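Local coordinates for protein phosphoglycerate kinase (Coxiella burnetii, PDB 4NG4) that catalyses the transfer of a phosphate group between ATP and 3-phosphoglycerate, an ATP-generating step of glycolysis when run toward pyruvate, at residues N323-V328 / G357-A362; T319-G324 / Y351-G356; A151-H156 / S376-A381. All blocks are in the same frame, centred on the assembly; numbering follows the deposited sequence.

After building most of the N-terminal sheet, the chain reaches 151-156, the opening side of contact 3, then passes through most of the nucleotide-binding half before 376-381 closes that loop some 220 residues on. Contacts 1 and 2 nest inside it. They start from one piece of chain, since both use N323 and G324, at the end of strand 319-323, and they close in turn: 351-356 completes contact 2, and 357-362, the helix that follows, completes contact 1. Contact 2 pairs two strands and contact 1 sets loop and helix around the ADP phosphates. V354 O probably accepts a bond from S376 N, joining the sheet to contact 3, which ties the two halves of the molecule together.

Contact 1 of 3, residues N323-V328 / G357-A362; sequences NGPIGV and GDTLAA. With ADP (adenosine-5'-diphosphate), chain E.
T359 OG1 stands where three groups converge. G324 N donates to it at 2.7 Å in a weak, bent bond (125° at the hydrogen), while ADP O1B and the weak partner G355 O compete for its single proton; ADP O1B lies so close that the modelled length is doubtful. A first torsion of -49° sets OG1 beside T359's own backbone N, and this N also donates to ADP O1B, at 2.7 Å. The first turn of helix 357-365 thus meets the beta-phosphate through backbone N and hydroxyl. D358 N donates to ADP O2B almost straight on, 165° at 3.1 Å, and the helix start would be expected to favour the negative phosphate.

From the facing loop, N323 ND2 makes a weak bond to ADP O3B at 2.6 Å, while N323 OD1 is taken by K208 NZ, itself bonded to ADP. P325 lays its ring along the nucleotide, with CD 3.6 Å from ADP C5' and CG close to C3'. This pocket lies at the C-terminal ends of the parallel strands: 323-328 runs out of strand 319-323 and rests I326 and P325 on helix 336-347, while 357-362 begins the helix that follows strand 351-354.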
ATOM      1  N   ASN A 323       3.588   2.182  -9.089  1.00 23.56           N
ATOM      2  CA  ASN A 323       3.313   3.078  -7.990  1.00 23.50           C
ATOM      3  C   ASN A 323       3.624   4.501  -8.383  1.00 22.78           C
ATOM      4  O   ASN A 323       4.782   4.909  -8.373  1.00 22.31           O
ATOM      5  CB  ASN A 323       4.184   2.710  -6.796  1.00 23.61           C
ATOM      6  CG  ASN A 323       4.166   3.777  -5.712  1.00 23.87           C
ATOM      7  OD1 ASN A 323       5.210   4.125  -5.154  1.00 24.15           O
ATOM      8  ND2 ASN A 323       2.985   4.316  -5.425  1.00 22.98           N
ATOM      9  N   GLY A 324       2.594   5.258  -8.732  1.00 23.38           N
ATOM     10  CA  GLY A 324       2.741   6.687  -8.989  1.00 22.96           C
ATOM     11  C   GLY A 324       2.391   7.102 -10.407  1.00 23.21           C
ATOM     12  O   GLY A 324       2.911   6.535 -11.382  1.00 23.07           O
ATOM     13  N   PRO A 325       1.518   8.111 -10.544  1.00 23.91           N
ATOM     14  CA  PRO A 325       1.178   8.623 -11.876  1.00 24.20           C
ATOM     15  C   PRO A 325       2.358   9.375 -12.495  1.00 23.22           C
ATOM     16  O   PRO A 325       3.150  10.002 -11.769  1.00 22.66           O
ATOM     17  CB  PRO A 325       0.024   9.568 -11.601  1.00 25.15           C
ATOM     18  CG  PRO A 325       0.305  10.094 -10.219  1.00 25.16           C
ATOM     19  CD  PRO A 325       1.027   8.995  -9.472  1.00 24.40           C
ATOM     20  N   ILE A 326       2.466   9.303 -13.823  1.00 23.24           N
ATOM     21  CA  ILE A 326       3.643   9.802 -14.555  1.00 22.24           C
ATOM     22  C   ILE A 326       3.408  11.171 -15.208  1.00 22.67           C
ATOM     23  O   ILE A 326       4.275  11.683 -15.929  1.00 22.09           O
ATOM     24  CB  ILE A 326       4.137   8.780 -15.598  1.00 22.26           C
ATOM     25  CG1 ILE A 326       3.036   8.433 -16.602  1.00 23.82           C
ATOM     26  CG2 ILE A 326       4.638   7.507 -14.903  1.00 21.22           C
ATOM     27  CD1 ILE A 326       3.179   9.125 -17.909  1.00 25.08           C
ATOM     28  N   GLY A 327       2.237  11.756 -14.942  1.00 23.30           N
ATOM     29  CA  GLY A 327       2.004  13.173 -15.201  1.00 23.68           C
ATOM     30  C   GLY A 327       0.956  13.751 -14.271  1.00 24.60           C
ATOM     31  O   GLY A 327       0.380  13.046 -13.435  1.00 25.18           O
ATOM     32  N   VAL A 328       0.698  15.038 -14.412  1.00 25.22           N
ATOM     33  CA  VAL A 328      -0.283  15.703 -13.586  1.00 26.49           C
ATOM     34  C   VAL A 328      -1.662  15.321 -14.088  1.00 28.62           C
ATOM     35  O   VAL A 328      -2.415  16.153 -14.612  1.00 30.64           O
ATOM     36  CB  VAL A 328      -0.098  17.234 -13.618  1.00 27.13           C
ATOM     37  CG1 VAL A 328      -0.989  17.902 -12.559  1.00 28.00           C
ATOM     38  CG2 VAL A 328       1.380  17.603 -13.405  1.00 25.56           C
ATOM     39  N   GLY A 357      -1.873   6.101  -3.016  1.00 29.79           N
ATOM     40  CA  GLY A 357      -3.060   6.940  -2.908  1.00 31.22           C
ATOM     41  C   GLY A 357      -3.430   7.571  -4.230  1.00 30.95           C
ATOM     42  O   GLY A 357      -4.535   7.386  -4.719  1.00 32.70           O
ATOM     43  N   ASP A 358      -2.498   8.297  -4.830  1.00 29.63           N
ATOM     44  CA  ASP A 358      -2.787   9.038  -6.063  1.00 29.61           C
ATOM     45  C   ASP A 358      -2.970   8.129  -7.288  1.00 29.31           C
ATOM     46  O   ASP A 358      -3.812   8.411  -8.138  1.00 29.99           O
ATOM     47  CB  ASP A 358      -1.718  10.113  -6.309  1.00 28.36           C
ATOM     48  CG  ASP A 358      -1.821  11.287  -5.321  1.00 30.29           C
ATOM     49  OD1 ASP A 358      -2.918  11.898  -5.174  1.00 32.77           O
ATOM     50  OD2 ASP A 358      -0.794  11.605  -4.686  1.00 31.09           O
ATOM     51  N   THR A 359      -2.212   7.033  -7.348  1.00 28.51           N
ATOM     52  CA  THR A 359      -2.299   6.059  -8.443  1.00 28.42           C
ATOM     53  C   THR A 359      -3.673   5.408  -8.482  1.00 30.26           C
ATOM     54  O   THR A 359      -4.289   5.313  -9.539  1.00 31.50           O
ATOM     55  CB  THR A 359      -1.245   4.943  -8.290  1.00 27.77           C
ATOM     56  OG1 THR A 359       0.047   5.523  -8.036  1.00 27.24           O
ATOM     57  CG2 THR A 359      -1.173   4.100  -9.541  1.00 27.92           C
ATOM     58  N   LEU A 360      -4.166   4.962  -7.331  1.00 30.94           N
ATOM     59  CA  LEU A 360      -5.543   4.485  -7.254  1.00 32.57           C
ATOM     60  C   LEU A 360      -6.520   5.588  -7.700  1.00 33.70           C
ATOM     61  O   LEU A 360      -7.495   5.310  -8.394  1.00 35.40           O
ATOM     62  CB  LEU A 360      -5.899   4.020  -5.836  1.00 33.42           C
ATOM     63  CG  LEU A 360      -5.181   2.809  -5.220  1.00 32.79           C
ATOM     64  CD1 LEU A 360      -6.146   2.016  -4.350  1.00 33.69           C
ATOM     65  CD2 LEU A 360      -4.522   1.898  -6.255  1.00 31.38           C
ATOM     66  N   ALA A 361      -6.265   6.831  -7.298  1.00 33.00           N
ATOM     67  CA  ALA A 361      -7.119   7.932  -7.714  1.00 34.16           C
ATOM     68  C   ALA A 361      -7.185   8.006  -9.241  1.00 34.11           C
ATOM     69  O   ALA A 361      -8.267   8.154  -9.813  1.00 35.80           O
ATOM     70  CB  ALA A 361      -6.630   9.237  -7.124  1.00 33.54           C
ATOM     71  N   ALA A 362      -6.031   7.864  -9.897  1.00 32.28           N
ATOM     72  CA  ALA A 362      -5.970   7.824 -11.371  1.00 32.12           C
ATOM     73  C   ALA A 362      -6.794   6.664 -11.937  1.00 33.73           C
ATOM     74  O   ALA A 362      -7.706   6.861 -12.731  1.00 35.41           O
ATOM     75  CB  ALA A 362      -4.547   7.712 -11.833  1.00 29.73           C
TER
HETATM   76  PB  ADP E 402       1.197   7.772  -5.284  1.00 64.95           P
HETATM   77  O1B ADP E 402       0.236   7.309  -6.351  1.00 64.55           O
HETATM   78  O2B ADP E 402       0.515   8.464  -4.121  1.00 64.53           O
HETATM   79  O3B ADP E 402       2.226   6.740  -4.886  1.00 64.85           O
HETATM   80  PA  ADP E 402       3.124   9.898  -5.346  1.00 66.55           P
HETATM   81  O1A ADP E 402       2.720  10.133  -3.911  1.00 67.34           O
HETATM   82  O2A ADP E 402       4.511   9.372  -5.605  1.00 67.07           O
HETATM   83  O3A ADP E 402       2.067   8.898  -6.059  1.00 65.49           O
HETATM   84  O5' ADP E 402       2.936  11.319  -6.102  1.00 66.67           O
HETATM   85  C5' ADP E 402       1.958  11.528  -7.130  1.00 66.13           C
HETATM   86  C4' ADP E 402       1.480  12.973  -7.132  1.00 66.00           C
HETATM   87  O4' ADP E 402       2.521  13.818  -7.636  1.00 66.11           O
HETATM   88  C3' ADP E 402       0.244  13.168  -8.013  1.00 65.94           C
HETATM   89  O3' ADP E 402      -0.857  13.677  -7.246  1.00 65.17           O
HETATM   90  C2' ADP E 402       0.683  14.116  -9.123  1.00 65.91           C
HETATM   91  O2' ADP E 402      -0.261  15.160  -9.376  1.00 65.35           O
HETATM   92  C1' ADP E 402       2.026  14.687  -8.666  1.00 66.02           C
HETATM   93  N9  ADP E 402       2.981  14.826  -9.813  1.00 65.91           N
HETATM   94  C8  ADP E 402       3.446  13.832 -10.608  1.00 65.24           C
HETATM   95  N7  ADP E 402       4.284  14.334 -11.553  1.00 65.17           N
HETATM   96  C5  ADP E 402       4.374  15.667 -11.373  1.00 64.82           C
HETATM   97  C6  ADP E 402       5.088  16.799 -12.015  1.00 64.00           C
HETATM   98  N6  ADP E 402       5.906  16.613 -13.081  1.00 63.31           N
HETATM   99  N1  ADP E 402       4.895  18.037 -11.491  1.00 64.63           N
HETATM  100  C2  ADP E 402       4.087  18.276 -10.430  1.00 64.66           C
HETATM  101  N3  ADP E 402       3.410  17.294  -9.806  1.00 65.14           N
HETATM  102  C4  ADP E 402       3.509  15.994 -10.221  1.00 65.54           C

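Contact 2 of 3, residues T319-G324 / Y351-G356; sequences TIVWNG and YSIVGG. With ADP (adenosine-5'-diphosphate), chain E.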
ATOM      1  N   THR A 319       5.382  -9.499 -15.771  1.00 34.91           N
ATOM      2  CA  THR A 319       4.906  -8.983 -14.488  1.00 33.81           C
ATOM      3  C   THR A 319       5.089  -7.468 -14.472  1.00 31.84           C
ATOM      4  O   THR A 319       6.034  -6.962 -15.092  1.00 31.23           O
ATOM      5  CB  THR A 319       5.703  -9.569 -13.302  1.00 33.91           C
ATOM      6  OG1 THR A 319       5.704 -10.998 -13.379  1.00 35.49           O
ATOM      7  CG2 THR A 319       5.106  -9.118 -11.975  1.00 32.18           C
ATOM      8  N   ILE A 320       4.202  -6.753 -13.770  1.00 30.87           N
ATOM      9  CA  ILE A 320       4.287  -5.291 -13.657  1.00 28.84           C
ATOM     10  C   ILE A 320       3.993  -4.790 -12.232  1.00 28.20           C
ATOM     11  O   ILE A 320       3.063  -5.254 -11.578  1.00 28.72           O
ATOM     12  CB  ILE A 320       3.330  -4.602 -14.640  1.00 28.81           C
ATOM     13  CG1 ILE A 320       3.653  -5.003 -16.092  1.00 29.64           C
ATOM     14  CG2 ILE A 320       3.410  -3.103 -14.469  1.00 26.70           C
ATOM     15  CD1 ILE A 320       2.698  -4.434 -17.134  1.00 29.97           C
ATOM     16  N   VAL A 321       4.798  -3.842 -11.752  1.00 26.99           N
ATOM     17  CA  VAL A 321       4.585  -3.236 -10.431  1.00 26.62           C
ATOM     18  C   VAL A 321       4.556  -1.725 -10.628  1.00 25.26           C
ATOM     19  O   VAL A 321       5.530  -1.162 -11.069  1.00 24.79           O
ATOM     20  CB  VAL A 321       5.705  -3.635  -9.423  1.00 26.56           C
ATOM     21  CG1 VAL A 321       5.440  -3.052  -8.063  1.00 25.90           C
ATOM     22  CG2 VAL A 321       5.807  -5.136  -9.300  1.00 28.38           C
ATOM     23  N   TRP A 322       3.448  -1.066 -10.318  1.00 25.35           N
ATOM     24  CA  TRP A 322       3.304   0.352 -10.655  1.00 24.38           C
ATOM     25  C   TRP A 322       2.780   1.197  -9.486  1.00 24.48           C
ATOM     26  O   TRP A 322       1.690   0.963  -8.980  1.00 25.33           O
ATOM     27  CB  TRP A 322       2.406   0.496 -11.873  1.00 24.88           C
ATOM     28  CG  TRP A 322       1.932   1.878 -12.142  1.00 24.33           C
ATOM     29  CD1 TRP A 322       2.618   3.046 -11.940  1.00 23.41           C
ATOM     30  CD2 TRP A 322       0.666   2.251 -12.678  1.00 24.67           C
ATOM     31  NE1 TRP A 322       1.840   4.120 -12.302  1.00 22.86           N
ATOM     32  CE2 TRP A 322       0.641   3.654 -12.765  1.00 24.04           C
ATOM     33  CE3 TRP A 322      -0.456   1.537 -13.080  1.00 26.58           C
ATOM     34  CZ2 TRP A 322      -0.464   4.350 -13.241  1.00 25.67           C
ATOM     35  CZ3 TRP A 322      -1.556   2.235 -13.547  1.00 27.67           C
ATOM     36  CH2 TRP A 322      -1.553   3.624 -13.618  1.00 26.85           C
ATOM     37  N   ASN A 323       3.588   2.182  -9.089  1.00 23.56           N
ATOM     38  CA  ASN A 323       3.313   3.078  -7.990  1.00 23.50           C
ATOM     39  C   ASN A 323       3.624   4.501  -8.383  1.00 22.78           C
ATOM     40  O   ASN A 323       4.782   4.909  -8.373  1.00 22.31           O
ATOM     41  CB  ASN A 323       4.184   2.710  -6.796  1.00 23.61           C
ATOM     42  CG  ASN A 323       4.166   3.777  -5.712  1.00 23.87           C
ATOM     43  OD1 ASN A 323       5.210   4.125  -5.154  1.00 24.15           O
ATOM     44  ND2 ASN A 323       2.985   4.316  -5.425  1.00 22.98           N
ATOM     45  N   GLY A 324       2.594   5.258  -8.732  1.00 23.38           N
ATOM     46  CA  GLY A 324       2.741   6.687  -8.989  1.00 22.96           C
ATOM     47  C   GLY A 324       2.391   7.102 -10.407  1.00 23.21           C
ATOM     48  O   GLY A 324       2.911   6.535 -11.382  1.00 23.07           O
ATOM     49  N   TYR A 351       0.968 -10.046 -15.050  1.00 38.86           N
ATOM     50  CA  TYR A 351       0.323  -9.952 -13.743  1.00 38.63           C
ATOM     51  C   TYR A 351       0.632  -8.571 -13.164  1.00 36.27           C
ATOM     52  O   TYR A 351       1.760  -8.323 -12.733  1.00 35.21           O
ATOM     53  CB  TYR A 351       0.840 -11.060 -12.815  1.00 39.38           C
ATOM     54  CG  TYR A 351       0.201 -11.055 -11.454  1.00 39.66           C
ATOM     55  CD1 TYR A 351      -1.033 -11.648 -11.251  1.00 42.20           C
ATOM     56  CD2 TYR A 351       0.822 -10.447 -10.372  1.00 38.75           C
ATOM     57  CE1 TYR A 351      -1.638 -11.644 -10.005  1.00 42.91           C
ATOM     58  CE2 TYR A 351       0.227 -10.441  -9.115  1.00 39.72           C
ATOM     59  CZ  TYR A 351      -1.006 -11.038  -8.946  1.00 41.63           C
ATOM     60  OH  TYR A 351      -1.615 -11.037  -7.712  1.00 42.63           O
ATOM     61  N   SER A 352      -0.357  -7.678 -13.177  1.00 35.92           N
ATOM     62  CA  SER A 352      -0.155  -6.277 -12.740  1.00 34.00           C
ATOM     63  C   SER A 352      -0.479  -6.074 -11.251  1.00 33.58           C
ATOM     64  O   SER A 352      -1.438  -6.665 -10.729  1.00 34.87           O
ATOM     65  CB  SER A 352      -0.987  -5.312 -13.603  1.00 33.97           C
ATOM     66  OG  SER A 352      -2.354  -5.714 -13.656  1.00 36.03           O
ATOM     67  N   ILE A 353       0.339  -5.255 -10.581  1.00 31.64           N
ATOM     68  CA  ILE A 353       0.174  -4.947  -9.158  1.00 31.45           C
ATOM     69  C   ILE A 353       0.358  -3.455  -8.978  1.00 29.89           C
ATOM     70  O   ILE A 353       1.436  -2.938  -9.259  1.00 28.65           O
ATOM     71  CB  ILE A 353       1.229  -5.639  -8.286  1.00 31.35           C
ATOM     72  CG1 ILE A 353       1.350  -7.118  -8.617  1.00 33.20           C
ATOM     73  CG2 ILE A 353       0.882  -5.524  -6.830  1.00 32.22           C
ATOM     74  CD1 ILE A 353       2.544  -7.760  -7.965  1.00 33.85           C
ATOM     75  N   VAL A 354      -0.685  -2.756  -8.529  1.00 30.35           N
ATOM     76  CA  VAL A 354      -0.607  -1.302  -8.311  1.00 29.06           C
ATOM     77  C   VAL A 354      -0.906  -0.943  -6.872  1.00 29.50           C
ATOM     78  O   VAL A 354      -1.556  -1.698  -6.152  1.00 31.25           O
ATOM     79  CB  VAL A 354      -1.560  -0.506  -9.226  1.00 29.09           C
ATOM     80  CG1 VAL A 354      -1.323  -0.855 -10.684  1.00 29.19           C
ATOM     81  CG2 VAL A 354      -3.007  -0.768  -8.851  1.00 31.53           C
ATOM     82  N   GLY A 355      -0.424   0.224  -6.471  1.00 28.64           N
ATOM     83  CA  GLY A 355      -0.613   0.733  -5.119  1.00 29.27           C
ATOM     84  C   GLY A 355      -0.266   2.208  -5.100  1.00 28.24           C
ATOM     85  O   GLY A 355       0.358   2.705  -6.040  1.00 26.92           O
ATOM     86  N   GLY A 356      -0.691   2.901  -4.041  1.00 28.85           N
ATOM     87  CA  GLY A 356      -0.473   4.339  -3.892  1.00 28.06           C
ATOM     88  C   GLY A 356      -1.784   5.100  -3.888  1.00 29.15           C
ATOM     89  O   GLY A 356      -2.690   4.797  -4.660  1.00 29.48           O
TER
HETATM   90  PB  ADP E 402       1.197   7.772  -5.284  1.00 64.95           P
HETATM   91  O1B ADP E 402       0.236   7.309  -6.351  1.00 64.55           O
HETATM   92  O2B ADP E 402       0.515   8.464  -4.121  1.00 64.53           O
HETATM   93  O3B ADP E 402       2.226   6.740  -4.886  1.00 64.85           O
HETATM   94  PA  ADP E 402       3.124   9.898  -5.346  1.00 66.55           P
HETATM   95  O1A ADP E 402       2.720  10.133  -3.911  1.00 67.34           O
HETATM   96  O2A ADP E 402       4.511   9.372  -5.605  1.00 67.07           O
HETATM   97  O3A ADP E 402       2.067   8.898  -6.059  1.00 65.49           O
HETATM   98  O5' ADP E 402       2.936  11.319  -6.102  1.00 66.67           O
HETATM   99  C5' ADP E 402       1.958  11.528  -7.130  1.00 66.13           C
HETATM  100  C4' ADP E 402       1.480  12.973  -7.132  1.00 66.00           C
HETATM  101  O4' ADP E 402       2.521  13.818  -7.636  1.00 66.11           O
HETATM  102  C3' ADP E 402       0.244  13.168  -8.013  1.00 65.94           C
HETATM  103  O3' ADP E 402      -0.857  13.677  -7.246  1.00 65.17           O
HETATM  104  C2' ADP E 402       0.683  14.116  -9.123  1.00 65.91           C
HETATM  105  O2' ADP E 402      -0.261  15.160  -9.376  1.00 65.35           O
HETATM  106  C1' ADP E 402       2.026  14.687  -8.666  1.00 66.02           C
HETATM  107  N9  ADP E 402       2.981  14.826  -9.813  1.00 65.91           N
HETATM  108  C8  ADP E 402       3.446  13.832 -10.608  1.00 65.24           C
HETATM  109  N7  ADP E 402       4.284  14.334 -11.553  1.00 65.17           N
HETATM  110  C5  ADP E 402       4.374  15.667 -11.373  1.00 64.82           C
HETATM  111  C6  ADP E 402       5.088  16.799 -12.015  1.00 64.00           C
HETATM  112  N6  ADP E 402       5.906  16.613 -13.081  1.00 63.31           N
HETATM  113  N1  ADP E 402       4.895  18.037 -11.491  1.00 64.63           N
HETATM  114  C2  ADP E 402       4.087  18.276 -10.430  1.00 64.66           C
HETATM  115  N3  ADP E 402       3.410  17.294  -9.806  1.00 65.14           N
HETATM  116  C4  ADP E 402       3.509  15.994 -10.221  1.00 65.54           C
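Two neighbouring parallel strands of a beta-alpha-beta unit meet here, T319 to W322 pairing in step with Y351 to V354, and helix 336-347 forms the crossover between them. The short strand axes diverge by only 11°. I320 sits between two partners: its N donates to Y351 O at 3.1 Å, and its O accepts from I353 N at 2.9 Å. W322 N then donates to I353 O at 2.9 Å, and G355 N closes the pairing on W322 O with a weak bond.

Both strands belong to the parallel sheet of the nucleotide-binding domain of phosphoglycerate kinase, which is sandwiched between helices. On one face V321 CG2 meets I353 CD1, and I353 also packs on L185 and A188 of helix 176-190. On the other, the indole of W322 runs alongside V354, with W322 CE3 3.5 Å from V354 CG1. W322 chi1 of 167° turns the indole against L341 and A342 of helix 336-347 and L363 of helix 357-365, where NE1 finds G324 O in the ring plane, 2.8 Å away; this bond ties the indole to the turn just after its own strand.

At the nucleotide end, the strand pairing gives way to a side chain: N323 ND2 donates to G355 O at 3.1 Å, coming from above the carbonyl plane, with the amide's turn fixed by K208 NZ at OD1, and G356, at the N-cap of helix 357-365, follows directly.

Contact 3 of 3, residues A151-H156 / S376-A381; sequences AFATAH and STAGGA
Across this contact the backbones come nearest at A153 and A378, 4.6 Å between CA atoms, and again at H156 and A381, 5.2 Å. They bridge the two domains of the phosphoglycerate kinase fold: 151-156 follows strand 146-149 of the N-terminal sheet, while 376-381 follows strand 374-375 at the edge of the nucleotide-binding sheet and begins helix 380-387.

Van der Waals packing carries the contact. F152 has CG anti to its backbone N (chi1 -175°), which carries the ring over to the helix start. There the methyl of A378 sits at the ring edge, in plane, with CD2 4.0 Å from A378 CB, and CE2 comes to 3.7 Å from A381 CB. The same ring also touches E181 and L185 of helix 176-190 and I394 of helix 392-401, so it lies where several helices converge. A153 packs CB against A378 CB at 4.4 Å and borders D32, a predicted substrate-binding residue.

H156 lays one ring face over the first peptide of the helix: A381 N is 3.8 Å above the ring plane over its centre, with G380 C nearer the rim. An ST turn shapes the approach to G379, the N-cap, with A378 N donating to S376 OG, which is also hydrogen-bonded to E181 OE2. Within 151-156 the turn is pinned by A151 O, which accepts from T154 N and from T154 OG1, the hydroxyl lying in the carbonyl plane on a lone pair at 2.6 Å.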
ATOM      1  N   ALA A 151      -4.057  -7.800   9.288  1.00 33.18           N
ATOM      2  CA  ALA A 151      -4.076  -6.340   9.065  1.00 31.39           C
ATOM      3  C   ALA A 151      -2.788  -5.756   8.423  1.00 31.57           C
ATOM      4  O   ALA A 151      -2.050  -4.978   9.059  1.00 30.04           O
ATOM      5  CB  ALA A 151      -4.373  -5.640  10.383  1.00 29.34           C
ATOM      6  N   PHE A 152      -2.540  -6.106   7.157  1.00 33.33           N
ATOM      7  CA  PHE A 152      -1.327  -5.667   6.452  1.00 33.96           C
ATOM      8  C   PHE A 152      -1.151  -4.138   6.421  1.00 32.60           C
ATOM      9  O   PHE A 152      -0.019  -3.643   6.489  1.00 33.12           O
ATOM     10  CB  PHE A 152      -1.293  -6.223   5.021  1.00 36.55           C
ATOM     11  CG  PHE A 152      -0.016  -5.911   4.270  1.00 37.55           C
ATOM     12  CD1 PHE A 152       1.086  -6.751   4.368  1.00 39.29           C
ATOM     13  CD2 PHE A 152       0.082  -4.788   3.470  1.00 36.98           C
ATOM     14  CE1 PHE A 152       2.266  -6.475   3.687  1.00 40.45           C
ATOM     15  CE2 PHE A 152       1.252  -4.512   2.784  1.00 38.97           C
ATOM     16  CZ  PHE A 152       2.348  -5.355   2.896  1.00 40.34           C
ATOM     17  N   ALA A 153      -2.244  -3.387   6.306  1.00 31.24           N
ATOM     18  CA  ALA A 153      -2.158  -1.917   6.312  1.00 29.90           C
ATOM     19  C   ALA A 153      -1.578  -1.335   7.610  1.00 27.91           C
ATOM     20  O   ALA A 153      -1.233  -0.154   7.658  1.00 27.34           O
ATOM     21  CB  ALA A 153      -3.517  -1.303   6.042  1.00 29.65           C
ATOM     22  N   THR A 154      -1.476  -2.165   8.645  1.00 27.31           N
ATOM     23  CA  THR A 154      -0.941  -1.768   9.946  1.00 25.94           C
ATOM     24  C   THR A 154       0.417  -2.429  10.272  1.00 27.20           C
ATOM     25  O   THR A 154       1.107  -1.989  11.202  1.00 26.79           O
ATOM     26  CB  THR A 154      -1.970  -2.110  11.069  1.00 24.79           C
ATOM     27  OG1 THR A 154      -2.083  -3.531  11.235  1.00 25.93           O
ATOM     28  CG2 THR A 154      -3.344  -1.568  10.719  1.00 24.10           C
ATOM     29  N   ALA A 155       0.792  -3.460   9.504  1.00 28.71           N
ATOM     30  CA  ALA A 155       1.956  -4.306   9.804  1.00 30.71           C
ATOM     31  C   ALA A 155       3.316  -3.616   9.806  1.00 31.65           C
ATOM     32  O   ALA A 155       4.297  -4.198  10.316  1.00 32.77           O
ATOM     33  CB  ALA A 155       2.015  -5.474   8.831  1.00 33.08           C
ATOM     34  N   HIS A 156       3.373  -2.410   9.232  1.00 30.86           N
ATOM     35  CA  HIS A 156       4.630  -1.699   9.051  1.00 32.31           C
ATOM     36  C   HIS A 156       5.063  -0.880  10.272  1.00 31.53           C
ATOM     37  O   HIS A 156       6.133  -0.260  10.260  1.00 33.08           O
ATOM     38  CB  HIS A 156       4.580  -0.836   7.778  1.00 33.15           C
ATOM     39  CG  HIS A 156       3.663   0.351   7.859  1.00 31.54           C
ATOM     40  ND1 HIS A 156       2.348   0.255   8.266  1.00 29.64           N
ATOM     41  CD2 HIS A 156       3.868   1.654   7.547  1.00 31.86           C
ATOM     42  CE1 HIS A 156       1.787   1.451   8.219  1.00 29.02           C
ATOM     43  NE2 HIS A 156       2.688   2.319   7.789  1.00 30.89           N
ATOM     44  N   SER A 376      -3.633  -2.588  -4.326  1.00 34.96           N
ATOM     45  CA  SER A 376      -3.376  -2.423  -2.893  1.00 35.10           C
ATOM     46  C   SER A 376      -3.979  -1.129  -2.385  1.00 34.89           C
ATOM     47  O   SER A 376      -3.779  -0.071  -2.976  1.00 33.45           O
ATOM     48  CB  SER A 376      -1.879  -2.419  -2.591  1.00 33.67           C
ATOM     49  OG  SER A 376      -1.673  -2.284  -1.194  1.00 34.27           O
ATOM     50  N   THR A 377      -4.700  -1.225  -1.273  1.00 36.62           N
ATOM     51  CA  THR A 377      -5.298  -0.070  -0.620  1.00 37.01           C
ATOM     52  C   THR A 377      -4.515   0.279   0.657  1.00 36.86           C
ATOM     53  O   THR A 377      -4.947   1.107   1.455  1.00 37.38           O
ATOM     54  CB  THR A 377      -6.787  -0.345  -0.314  1.00 39.50           C
ATOM     55  OG1 THR A 377      -6.899  -1.564   0.425  1.00 41.58           O
ATOM     56  CG2 THR A 377      -7.593  -0.469  -1.600  1.00 38.83           C
ATOM     57  N   ALA A 378      -3.331  -0.316   0.800  1.00 36.28           N
ATOM     58  CA  ALA A 378      -2.533  -0.247   2.032  1.00 37.06           C
ATOM     59  C   ALA A 378      -1.712   1.044   2.226  1.00 36.01           C
ATOM     60  O   ALA A 378      -1.439   1.432   3.364  1.00 37.63           O
ATOM     61  CB  ALA A 378      -1.611  -1.456   2.115  1.00 36.92           C
ATOM     62  N   GLY A 379      -1.309   1.702   1.146  1.00 34.02           N
ATOM     63  CA  GLY A 379      -0.537   2.930   1.270  1.00 32.95           C
ATOM     64  C   GLY A 379       0.896   2.709   1.736  1.00 32.59           C
ATOM     65  O   GLY A 379       1.767   2.367   0.940  1.00 31.62           O
ATOM     66  N   GLY A 380       1.147   2.909   3.027  1.00 33.82           N
ATOM     67  CA  GLY A 380       2.508   2.877   3.571  1.00 33.56           C
ATOM     68  C   GLY A 380       3.127   1.496   3.700  1.00 33.98           C
ATOM     69  O   GLY A 380       4.312   1.308   3.415  1.00 32.97           O
ATOM     70  N   ALA A 381       2.334   0.530   4.147  1.00 35.60           N
ATOM     71  CA  ALA A 381       2.819  -0.832   4.301  1.00 36.45           C
ATOM     72  C   ALA A 381       3.088  -1.423   2.936  1.00 35.08           C
ATOM     73  O   ALA A 381       4.038  -2.174   2.769  1.00 35.48           O
ATOM     74  CB  ALA A 381       1.830  -1.677   5.059  1.00 38.64           C
TER